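Local coordinates for protein nicotinamide-nucleotide adenylyltransferase NadR family / Ribosylnicotinamide kinase (Lactococcus lactis subsp. cremoris, PDB 6GYE) that binds nicotinamide riboside and probably phosphorylates it and adenylylates the resulting mononucleotide to form NAD+, at residues Phe20-Ala24 and Leu46-Gly50. Sequence-based numbering, arbitrary orientation.
With SO4 (sulfate ion), chain E.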
ATOM      1  N   PHE A  20     -12.136  -4.103 -19.719  1.00 58.50           N
ATOM      2  CA  PHE A  20     -10.694  -3.901 -19.734  1.00 63.61           C
ATOM      3  C   PHE A  20     -10.269  -2.821 -18.759  1.00 65.66           C
ATOM      4  O   PHE A  20     -11.015  -1.877 -18.488  1.00 70.57           O
ATOM      5  CB  PHE A  20     -10.205  -3.461 -21.112  1.00 64.15           C
ATOM      6  CG  PHE A  20     -10.345  -4.483 -22.176  1.00 60.42           C
ATOM      7  CD1 PHE A  20      -9.338  -5.397 -22.399  1.00 59.76           C
ATOM      8  CD2 PHE A  20     -11.451  -4.495 -23.000  1.00 66.20           C
ATOM      9  CE1 PHE A  20      -9.441  -6.323 -23.419  1.00 63.67           C
ATOM     10  CE2 PHE A  20     -11.566  -5.426 -24.027  1.00 64.19           C
ATOM     11  CZ  PHE A  20     -10.560  -6.332 -24.236  1.00 63.78           C
ATOM     12  N   GLY A  21      -9.035  -2.938 -18.281  1.00 60.14           N
ATOM     13  CA  GLY A  21      -8.414  -1.844 -17.551  1.00 58.33           C
ATOM     14  C   GLY A  21      -6.981  -2.196 -17.217  1.00 59.41           C
ATOM     15  O   GLY A  21      -6.575  -3.358 -17.297  1.00 57.51           O
ATOM     16  N   THR A  22      -6.219  -1.160 -16.845  1.00 58.67           N
ATOM     17  CA  THR A  22      -4.921  -1.377 -16.198  1.00 66.69           C
ATOM     18  C   THR A  22      -5.050  -1.472 -14.668  1.00 66.00           C
ATOM     19  O   THR A  22      -4.302  -2.222 -14.028  1.00 68.24           O
ATOM     20  CB  THR A  22      -3.923  -0.281 -16.581  1.00 67.22           C
ATOM     21  OG1 THR A  22      -4.532   0.996 -16.425  1.00 80.71           O
ATOM     22  CG2 THR A  22      -3.484  -0.423 -18.028  1.00 66.26           C
ATOM     23  N   PHE A  23      -5.967  -0.711 -14.068  1.00 58.98           N
ATOM     24  CA  PHE A  23      -6.322  -0.820 -12.645  1.00 54.64           C
ATOM     25  C   PHE A  23      -5.147  -0.515 -11.714  1.00 58.33           C
ATOM     26  O   PHE A  23      -4.771  -1.320 -10.854  1.00 60.76           O
ATOM     27  CB  PHE A  23      -6.886  -2.207 -12.336  1.00 52.24           C
ATOM     28  CG  PHE A  23      -8.064  -2.577 -13.166  1.00 54.54           C
ATOM     29  CD1 PHE A  23      -9.280  -1.957 -12.969  1.00 52.47           C
ATOM     30  CD2 PHE A  23      -7.956  -3.552 -14.150  1.00 57.38           C
ATOM     31  CE1 PHE A  23     -10.382  -2.302 -13.735  1.00 61.21           C
ATOM     32  CE2 PHE A  23      -9.051  -3.920 -14.899  1.00 54.45           C
ATOM     33  CZ  PHE A  23     -10.270  -3.292 -14.693  1.00 58.77           C
ATOM     34  N   ALA A  24      -4.589   0.680 -11.883  1.00 58.42           N
ATOM     35  CA  ALA A  24      -3.450   1.168 -11.105  1.00 61.74           C
ATOM     36  C   ALA A  24      -3.775   2.545 -10.531  1.00 65.00           C
ATOM     37  O   ALA A  24      -3.141   3.543 -10.893  1.00 73.67           O
ATOM     38  CB  ALA A  24      -2.192   1.224 -11.972  1.00 60.77           C
ATOM     39  N   LEU A  46     -13.152  -9.653 -16.376  1.00 61.00           N
ATOM     40  CA  LEU A  46     -12.310  -8.472 -16.232  1.00 59.22           C
ATOM     41  C   LEU A  46     -10.934  -8.773 -16.792  1.00 62.11           C
ATOM     42  O   LEU A  46     -10.322  -9.775 -16.419  1.00 63.35           O
ATOM     43  CB  LEU A  46     -12.173  -8.035 -14.778  1.00 62.51           C
ATOM     44  CG  LEU A  46     -13.440  -7.662 -14.020  1.00 70.59           C
ATOM     45  CD1 LEU A  46     -13.087  -7.118 -12.622  1.00 58.74           C
ATOM     46  CD2 LEU A  46     -14.284  -6.679 -14.832  1.00 79.14           C
ATOM     47  N   VAL A  47     -10.458  -7.934 -17.708  1.00 56.76           N
ATOM     48  CA  VAL A  47      -9.138  -8.146 -18.288  1.00 63.67           C
ATOM     49  C   VAL A  47      -8.193  -7.077 -17.759  1.00 61.53           C
ATOM     50  O   VAL A  47      -8.384  -5.885 -18.011  1.00 63.23           O
ATOM     51  CB  VAL A  47      -9.175  -8.170 -19.818  1.00 60.37           C
ATOM     52  CG1 VAL A  47      -7.769  -8.302 -20.363  1.00 64.81           C
ATOM     53  CG2 VAL A  47     -10.003  -9.353 -20.284  1.00 57.33           C
ATOM     54  N   VAL A  48      -7.200  -7.508 -16.983  1.00 59.05           N
ATOM     55  CA  VAL A  48      -6.127  -6.643 -16.509  1.00 53.03           C
ATOM     56  C   VAL A  48      -5.009  -6.738 -17.524  1.00 59.23           C
ATOM     57  O   VAL A  48      -4.422  -7.814 -17.693  1.00 59.40           O
ATOM     58  CB  VAL A  48      -5.605  -7.085 -15.133  1.00 59.89           C
ATOM     59  CG1 VAL A  48      -4.774  -5.975 -14.517  1.00 60.06           C
ATOM     60  CG2 VAL A  48      -6.722  -7.535 -14.232  1.00 59.90           C
ATOM     61  N   SER A  49      -4.706  -5.633 -18.196  1.00 61.40           N
ATOM     62  CA  SER A  49      -3.620  -5.644 -19.164  1.00 64.43           C
ATOM     63  C   SER A  49      -2.398  -4.937 -18.586  1.00 68.80           C
ATOM     64  O   SER A  49      -2.506  -4.105 -17.678  1.00 67.58           O
ATOM     65  CB  SER A  49      -4.057  -5.000 -20.483  1.00 64.75           C
ATOM     66  OG  SER A  49      -4.496  -3.679 -20.265  1.00 74.68           O
ATOM     67  N   GLY A  50      -1.229  -5.311 -19.096  1.00 68.44           N
ATOM     68  CA  GLY A  50       0.011  -4.732 -18.609  1.00 68.52           C
ATOM     69  C   GLY A  50       1.209  -5.312 -19.330  1.00 75.53           C
ATOM     70  O   GLY A  50       1.104  -6.272 -20.104  1.00 83.65           O
TER
HETATM   71  S   SO4 E 403      -7.374   2.407 -16.300  1.00 76.80           S
HETATM   72  O1  SO4 E 403      -8.825   2.543 -16.249  1.00 76.22           O
HETATM   73  O2  SO4 E 403      -6.803   2.356 -14.948  1.00 81.70           O
HETATM   74  O3  SO4 E 403      -7.123   1.174 -17.038  1.00 82.28           O
HETATM   75  O4  SO4 E 403      -6.750   3.540 -16.980  1.00 94.67           O
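Val-47 opens the pairing of strand 43-50 with the end of strand 15-21, lying in parallel beside Phe-20. Its CB and CG1 rest obliquely against the Phe-20 ring, 3.8 Å from CB to CD1; CG of Phe-20 stands anti to its carbonyl carbon (chi1 -67°), which lays the ring side by side with the valine side chain, the two pointing the same way. An alanine in place of Phe-20 would probably leave this flank of Val-47 uncovered. The Val-47 O accepts the Gly-21 N at 3.0 Å and also lies 3.7 Å from Phe-23 CE2, near the ring plane. Val-48, on the other face of the sheet, sets CG1 4.0 Å from Phe-23 CD2, at the ring edge. Ser-49 N donates the second hydrogen bond, to Gly-21 O (3.1 Å, 164° at the hydrogen). Beyond this bond the first chain turns away, and the amides of Thr-22 and Phe-23, with Thr-22 OG1, hold a sulfate, probably from the crystallisation liquor, consistent with a phosphate-binding site of the nucleotidyltransferase domain. Helix 28-40 links the two strands in a beta-alpha-beta unit; strand 80-86 continues the sheet beyond 43-50, and Leu-70 and Leu-63 of helix 63-73 pack on Phe-23 and Val-48.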